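Local atomic coordinates of AAR187Cp (Eremothecium gossypii, PDB entry 3ZIL), a protein that probably regulates the establishment of sister-chromatid cohesion by acting on cohesin, its Wap1 domain forming an elongated all-helical array. Residues 287-290 with 295-298; 280-285 with 327-332. One frame throughout, in Å; residues are numbered along the deposited sequence.

Contact 1 (287-290 with 295-298); sequences NIVS and AAST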
ATOM      1  N   ASN A 287     -12.554   4.783  12.316  1.00 18.06           N
ATOM      2  CA  ASN A 287     -11.685   5.908  12.123  1.00 19.25           C
ATOM      3  C   ASN A 287     -12.508   7.143  11.742  1.00 18.99           C
ATOM      4  O   ASN A 287     -12.293   8.222  12.261  1.00 23.60           O
ATOM      5  CB  ASN A 287     -10.580   5.611  11.091  1.00 16.76           C
ATOM      6  CG  ASN A 287      -9.201   5.450  11.768  1.00 18.05           C
ATOM      7  OD1 ASN A 287      -9.123   5.324  13.018  1.00 18.08           O
ATOM      8  ND2 ASN A 287      -8.124   5.435  10.966  1.00 15.14           N
ATOM      9  N   ILE A 288     -13.506   6.964  10.903  1.00 18.28           N
ATOM     10  CA  ILE A 288     -14.264   8.149  10.405  1.00 19.13           C
ATOM     11  C   ILE A 288     -15.336   8.503  11.440  1.00 24.11           C
ATOM     12  O   ILE A 288     -15.453   9.691  11.841  1.00 24.63           O
ATOM     13  CB  ILE A 288     -14.946   7.844   9.033  1.00 19.81           C
ATOM     14  CG1 ILE A 288     -13.889   7.562   7.937  1.00 16.44           C
ATOM     15  CG2 ILE A 288     -15.874   8.989   8.556  1.00 16.49           C
ATOM     16  CD1 ILE A 288     -14.440   6.800   6.757  1.00 19.25           C
ATOM     17  N   VAL A 289     -16.129   7.499  11.874  1.00 23.37           N
ATOM     18  CA  VAL A 289     -17.293   7.849  12.674  1.00 23.78           C
ATOM     19  C   VAL A 289     -17.018   8.284  14.114  1.00 27.07           C
ATOM     20  O   VAL A 289     -17.878   9.006  14.662  1.00 24.57           O
ATOM     21  CB  VAL A 289     -18.373   6.772  12.720  1.00 22.83           C
ATOM     22  CG1 VAL A 289     -18.817   6.442  11.296  1.00 23.17           C
ATOM     23  CG2 VAL A 289     -17.900   5.574  13.544  1.00 20.73           C
ATOM     24  N   SER A 290     -15.884   7.847  14.720  1.00 24.43           N
ATOM     25  CA  SER A 290     -15.506   8.284  16.071  1.00 24.00           C
ATOM     26  C   SER A 290     -14.959   9.718  16.032  1.00 25.19           C
ATOM     27  O   SER A 290     -14.798  10.355  17.051  1.00 25.91           O
ATOM     28  CB  SER A 290     -14.453   7.350  16.657  1.00 25.64           C
ATOM     29  OG  SER A 290     -13.231   7.503  15.947  1.00 28.09           O
ATOM     30  N   ALA A 295     -20.544  12.729   9.810  1.00 30.48           N
ATOM     31  CA  ALA A 295     -20.437  11.413   9.077  1.00 32.03           C
ATOM     32  C   ALA A 295     -21.008  10.172   9.825  1.00 27.10           C
ATOM     33  O   ALA A 295     -21.580   9.253   9.221  1.00 23.81           O
ATOM     34  CB  ALA A 295     -19.000  11.169   8.634  1.00 26.87           C
ATOM     35  N   ALA A 296     -20.850  10.147  11.142  1.00 31.30           N
ATOM     36  CA  ALA A 296     -21.475   9.081  11.993  1.00 31.57           C
ATOM     37  C   ALA A 296     -23.025   8.996  11.826  1.00 30.99           C
ATOM     38  O   ALA A 296     -23.645   7.915  11.945  1.00 38.37           O
ATOM     39  CB  ALA A 296     -21.052   9.244  13.459  1.00 28.13           C
ATOM     40  N   SER A 297     -23.651  10.110  11.466  1.00 31.52           N
ATOM     41  CA  SER A 297     -25.099  10.132  11.317  1.00 32.94           C
ATOM     42  C   SER A 297     -25.582   9.924   9.910  1.00 38.24           C
ATOM     43  O   SER A 297     -26.796  10.003   9.653  1.00 38.50           O
ATOM     44  CB  SER A 297     -25.686  11.441  11.891  1.00 40.10           C
ATOM     45  OG  SER A 297     -25.030  12.557  11.343  1.00 43.56           O
ATOM     46  N   THR A 298     -24.653   9.663   8.975  1.00 35.14           N
ATOM     47  CA  THR A 298     -25.037   9.304   7.608  1.00 35.68           C
ATOM     48  C   THR A 298     -26.144   8.250   7.692  1.00 34.53           C
ATOM     49  O   THR A 298     -25.992   7.264   8.398  1.00 31.50           O
ATOM     50  CB  THR A 298     -23.793   8.795   6.810  1.00 30.76           C
ATOM     51  OG1 THR A 298     -22.786   9.803   6.863  1.00 27.84           O
ATOM     52  CG2 THR A 298     -24.108   8.502   5.404  1.00 34.21           C
TER
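The V289 and A296 side chains meet with their CB atoms 3.7 Å apart, and the CA atoms of the same two residues approach to 4.4 Å, so the two backbones lie almost against each other. A296 CB also rests on the carbonyl oxygen V289 O at 3.4 Å, a van der Waals touch. V289 CG1 lies 3.8 Å from A296 CA; its place anti to the carbonyl carbon (chi1 -57°) sets it over the alanine. Beside this pair, I288 presents its short branch: CG2 meets A295 CB at 3.8 Å. No hydrogen bond crosses between the segments, and all four touching residues are buried and apolar.

Behind A295, the turn is closed by T298, whose backbone N and OG1 both donate to A295 O from the same face of the carbonyl plane. The OG1 bond is 2.7 Å long to A295 O and tilted 23° from that plane, with a C=O...donor angle of 119°. Two donors satisfy A295 O where helix 293-296 ends.

The contact thus folds the one-turn helix 293-296 against the C-terminal end of helix 272-289, within the Wap1 domain. I288 and T298 pack on helix 248-261, while V289 and A296 lean on helix 321-336.

Contact 2 (280-285 with 327-332); sequences LQLGLL and LLVYAY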
ATOM      1  N   LEU A 280     -11.504  -4.819   8.343  1.00 14.99           N
ATOM      2  CA  LEU A 280     -10.868  -3.616   7.808  1.00 15.14           C
ATOM      3  C   LEU A 280     -11.923  -2.488   7.412  1.00 16.59           C
ATOM      4  O   LEU A 280     -11.701  -1.283   7.709  1.00 16.92           O
ATOM      5  CB  LEU A 280      -9.960  -3.980   6.574  1.00 16.61           C
ATOM      6  CG  LEU A 280      -8.740  -4.821   6.886  1.00 20.17           C
ATOM      7  CD1 LEU A 280      -8.156  -5.359   5.572  1.00 18.83           C
ATOM      8  CD2 LEU A 280      -7.697  -3.953   7.607  1.00 18.00           C
ATOM      9  N   GLN A 281     -13.049  -2.860   6.757  1.00 15.68           N
ATOM     10  CA  GLN A 281     -14.083  -1.865   6.540  1.00 18.11           C
ATOM     11  C   GLN A 281     -14.640  -1.256   7.841  1.00 17.20           C
ATOM     12  O   GLN A 281     -14.875  -0.048   7.908  1.00 15.22           O
ATOM     13  CB  GLN A 281     -15.251  -2.453   5.726  1.00 21.30           C
ATOM     14  CG  GLN A 281     -14.799  -3.055   4.395  1.00 25.97           C
ATOM     15  CD  GLN A 281     -15.957  -3.583   3.495  1.00 29.12           C
ATOM     16  OE1 GLN A 281     -16.999  -4.003   3.964  1.00 26.85           O
ATOM     17  NE2 GLN A 281     -15.747  -3.521   2.195  1.00 29.54           N
ATOM     18  N   LEU A 282     -14.841  -2.083   8.884  1.00 18.25           N
ATOM     19  CA  LEU A 282     -15.306  -1.526  10.174  1.00 19.21           C
ATOM     20  C   LEU A 282     -14.212  -0.647  10.831  1.00 19.23           C
ATOM     21  O   LEU A 282     -14.507   0.378  11.371  1.00 21.11           O
ATOM     22  CB  LEU A 282     -15.734  -2.648  11.140  1.00 17.67           C
ATOM     23  CG  LEU A 282     -17.060  -3.307  10.723  1.00 18.87           C
ATOM     24  CD1 LEU A 282     -17.237  -4.741  11.255  1.00 20.60           C
ATOM     25  CD2 LEU A 282     -18.292  -2.451  11.104  1.00 18.01           C
ATOM     26  N   GLY A 283     -12.965  -1.078  10.765  1.00 18.37           N
ATOM     27  CA  GLY A 283     -11.852  -0.285  11.274  1.00 17.84           C
ATOM     28  C   GLY A 283     -11.867   1.040  10.525  1.00 20.64           C
ATOM     29  O   GLY A 283     -11.677   2.102  11.134  1.00 20.77           O
ATOM     30  N   LEU A 284     -12.141   1.015   9.218  1.00 18.27           N
ATOM     31  CA  LEU A 284     -12.145   2.313   8.497  1.00 18.57           C
ATOM     32  C   LEU A 284     -13.369   3.175   8.911  1.00 18.71           C
ATOM     33  O   LEU A 284     -13.221   4.360   9.203  1.00 15.98           O
ATOM     34  CB  LEU A 284     -12.012   2.120   6.986  1.00 17.38           C
ATOM     35  CG  LEU A 284     -12.177   3.386   6.169  1.00 19.22           C
ATOM     36  CD1 LEU A 284     -11.083   4.384   6.549  1.00 17.01           C
ATOM     37  CD2 LEU A 284     -12.132   3.073   4.689  1.00 17.68           C
ATOM     38  N   LEU A 285     -14.576   2.566   8.914  1.00 18.25           N
ATOM     39  CA  LEU A 285     -15.715   3.209   9.555  1.00 19.05           C
ATOM     40  C   LEU A 285     -15.380   3.860  10.928  1.00 18.72           C
ATOM     41  O   LEU A 285     -15.730   5.044  11.160  1.00 20.05           O
ATOM     42  CB  LEU A 285     -16.897   2.272   9.691  1.00 18.15           C
ATOM     43  CG  LEU A 285     -17.560   2.070   8.302  1.00 17.85           C
ATOM     44  CD1 LEU A 285     -18.476   0.862   8.289  1.00 21.84           C
ATOM     45  CD2 LEU A 285     -18.294   3.359   7.948  1.00 18.30           C
ATOM     46  N   LEU A 327     -20.544  -3.561  16.806  1.00 27.42           N
ATOM     47  CA  LEU A 327     -21.392  -2.936  17.829  1.00 25.78           C
ATOM     48  C   LEU A 327     -20.825  -1.573  18.247  1.00 24.74           C
ATOM     49  O   LEU A 327     -21.562  -0.645  18.544  1.00 23.38           O
ATOM     50  CB  LEU A 327     -21.438  -3.840  19.060  1.00 24.40           C
ATOM     51  CG  LEU A 327     -22.231  -5.140  18.877  1.00 30.58           C
ATOM     52  CD1 LEU A 327     -22.243  -6.011  20.149  1.00 32.18           C
ATOM     53  CD2 LEU A 327     -23.649  -4.894  18.427  1.00 27.87           C
ATOM     54  N   LEU A 328     -19.495  -1.499  18.345  1.00 22.86           N
ATOM     55  CA  LEU A 328     -18.842  -0.242  18.647  1.00 22.29           C
ATOM     56  C   LEU A 328     -19.165   0.776  17.544  1.00 21.91           C
ATOM     57  O   LEU A 328     -19.494   1.936  17.848  1.00 19.92           O
ATOM     58  CB  LEU A 328     -17.317  -0.449  18.808  1.00 23.05           C
ATOM     59  CG  LEU A 328     -16.444   0.796  18.948  1.00 24.18           C
ATOM     60  CD1 LEU A 328     -16.906   1.690  20.071  1.00 22.29           C
ATOM     61  CD2 LEU A 328     -14.978   0.397  19.137  1.00 26.12           C
ATOM     62  N   VAL A 329     -19.040   0.360  16.284  1.00 21.52           N
ATOM     63  CA  VAL A 329     -19.238   1.305  15.202  1.00 23.53           C
ATOM     64  C   VAL A 329     -20.733   1.724  15.239  1.00 25.65           C
ATOM     65  O   VAL A 329     -21.055   2.916  15.157  1.00 24.35           O
ATOM     66  CB  VAL A 329     -18.830   0.726  13.824  1.00 23.32           C
ATOM     67  CG1 VAL A 329     -19.460   1.542  12.687  1.00 20.41           C
ATOM     68  CG2 VAL A 329     -17.283   0.595  13.696  1.00 19.85           C
ATOM     69  N   TYR A 330     -21.615   0.742  15.427  1.00 26.14           N
ATOM     70  CA  TYR A 330     -23.047   1.004  15.633  1.00 25.84           C
ATOM     71  C   TYR A 330     -23.370   2.026  16.780  1.00 22.74           C
ATOM     72  O   TYR A 330     -24.155   2.937  16.597  1.00 23.92           O
ATOM     73  CB  TYR A 330     -23.815  -0.304  15.857  1.00 26.73           C
ATOM     74  CG  TYR A 330     -25.280   0.006  16.075  1.00 32.34           C
ATOM     75  CD1 TYR A 330     -26.052   0.611  15.066  1.00 31.54           C
ATOM     76  CD2 TYR A 330     -25.882  -0.249  17.303  1.00 37.09           C
ATOM     77  CE1 TYR A 330     -27.377   0.939  15.295  1.00 37.78           C
ATOM     78  CE2 TYR A 330     -27.207   0.066  17.528  1.00 36.79           C
ATOM     79  CZ  TYR A 330     -27.937   0.662  16.523  1.00 36.35           C
ATOM     80  OH  TYR A 330     -29.251   0.963  16.773  1.00 44.20           O
ATOM     81  N   ALA A 331     -22.759   1.867  17.930  1.00 23.94           N
ATOM     82  CA  ALA A 331     -22.976   2.773  19.076  1.00 23.93           C
ATOM     83  C   ALA A 331     -22.664   4.210  18.648  1.00 26.53           C
ATOM     84  O   ALA A 331     -23.400   5.142  19.020  1.00 26.23           O
ATOM     85  CB  ALA A 331     -22.087   2.357  20.225  1.00 22.29           C
ATOM     86  N   TYR A 332     -21.595   4.391  17.837  1.00 24.57           N
ATOM     87  CA  TYR A 332     -21.269   5.732  17.290  1.00 22.25           C
ATOM     88  C   TYR A 332     -22.355   6.236  16.349  1.00 23.09           C
ATOM     89  O   TYR A 332     -22.785   7.416  16.412  1.00 25.09           O
ATOM     90  CB  TYR A 332     -19.862   5.748  16.598  1.00 22.39           C
ATOM     91  CG  TYR A 332     -18.712   5.978  17.599  1.00 22.11           C
ATOM     92  CD1 TYR A 332     -18.459   7.229  18.076  1.00 22.87           C
ATOM     93  CD2 TYR A 332     -17.912   4.933  18.060  1.00 23.96           C
ATOM     94  CE1 TYR A 332     -17.482   7.473  19.001  1.00 23.51           C
ATOM     95  CE2 TYR A 332     -16.887   5.175  18.942  1.00 26.09           C
ATOM     96  CZ  TYR A 332     -16.667   6.469  19.403  1.00 23.06           C
ATOM     97  OH  TYR A 332     -15.684   6.772  20.327  1.00 24.28           O
TER
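L282 is the first residue of 280-285 to reach V329, and it does so with both backbone and side chain. Its carbonyl oxygen, L282 O, lies 3.6 Å from V329 CG2, a carbon-oxygen contact. The same methyl is met by L282 CD2 at 4.1 Å. The leucine starts alongside the other helix, but with CG anti to its carbonyl carbon (chi1 -72°) the tip of the side chain comes nearer to the valine, and the two side chains cross obliquely.

One turn on, L285 points at the opposing helix and touches it near its root: L285 CB stands 4.0 Å from V329 CG1. The two valine branches therefore divide the work, CG2 going to L282 and CG1 to L285. Their directions follow from chi1 of 162°, which places CG1 anti to the backbone N and CG2 anti to the carbonyl carbon. A single valine thus bridges positions i and i+3 of the facing helix. The CA atoms of L285 and V329 are 6.9 Å apart, the closest pair between the two segments. The contact is wholly apolar between side chains, with no hydrogen bond across it.

Around this seam, L286 of helix 272-289 extends the packing onto L328, V329 and Y332. Helix 272-289 is backed by helix 248-261, which L285 touches through L255, and by helix 225-235, where L284 packs. Helix 321-336 has L328 and Y332 against helix 365-375; the contact is a side-by-side helix packing inside the all-helical Wap1 domain, with further helices against both partners.

Followed from the N terminus, the chain runs through 280-285 and then 287-290 on one helix, 272-289. It then turns aside, and contact 1 closes a short loop of four residues when 295-298 arrives. The chain then passes helices 299-302 and 304-313 before 327-332 on helix 321-336 returns to the same helix, closing the 41-residue loop of contact 2. Contact 1 is therefore nested inside contact 2, and their centres lie about 9 Å apart. They join directly through Y332: V289 CG2 reaches Y332 CB at 3.6 Å, and A296 CB lies 3.9 Å from Y332 O. Together they tie helices 272-289, 293-296 and 321-336 into one buried cluster.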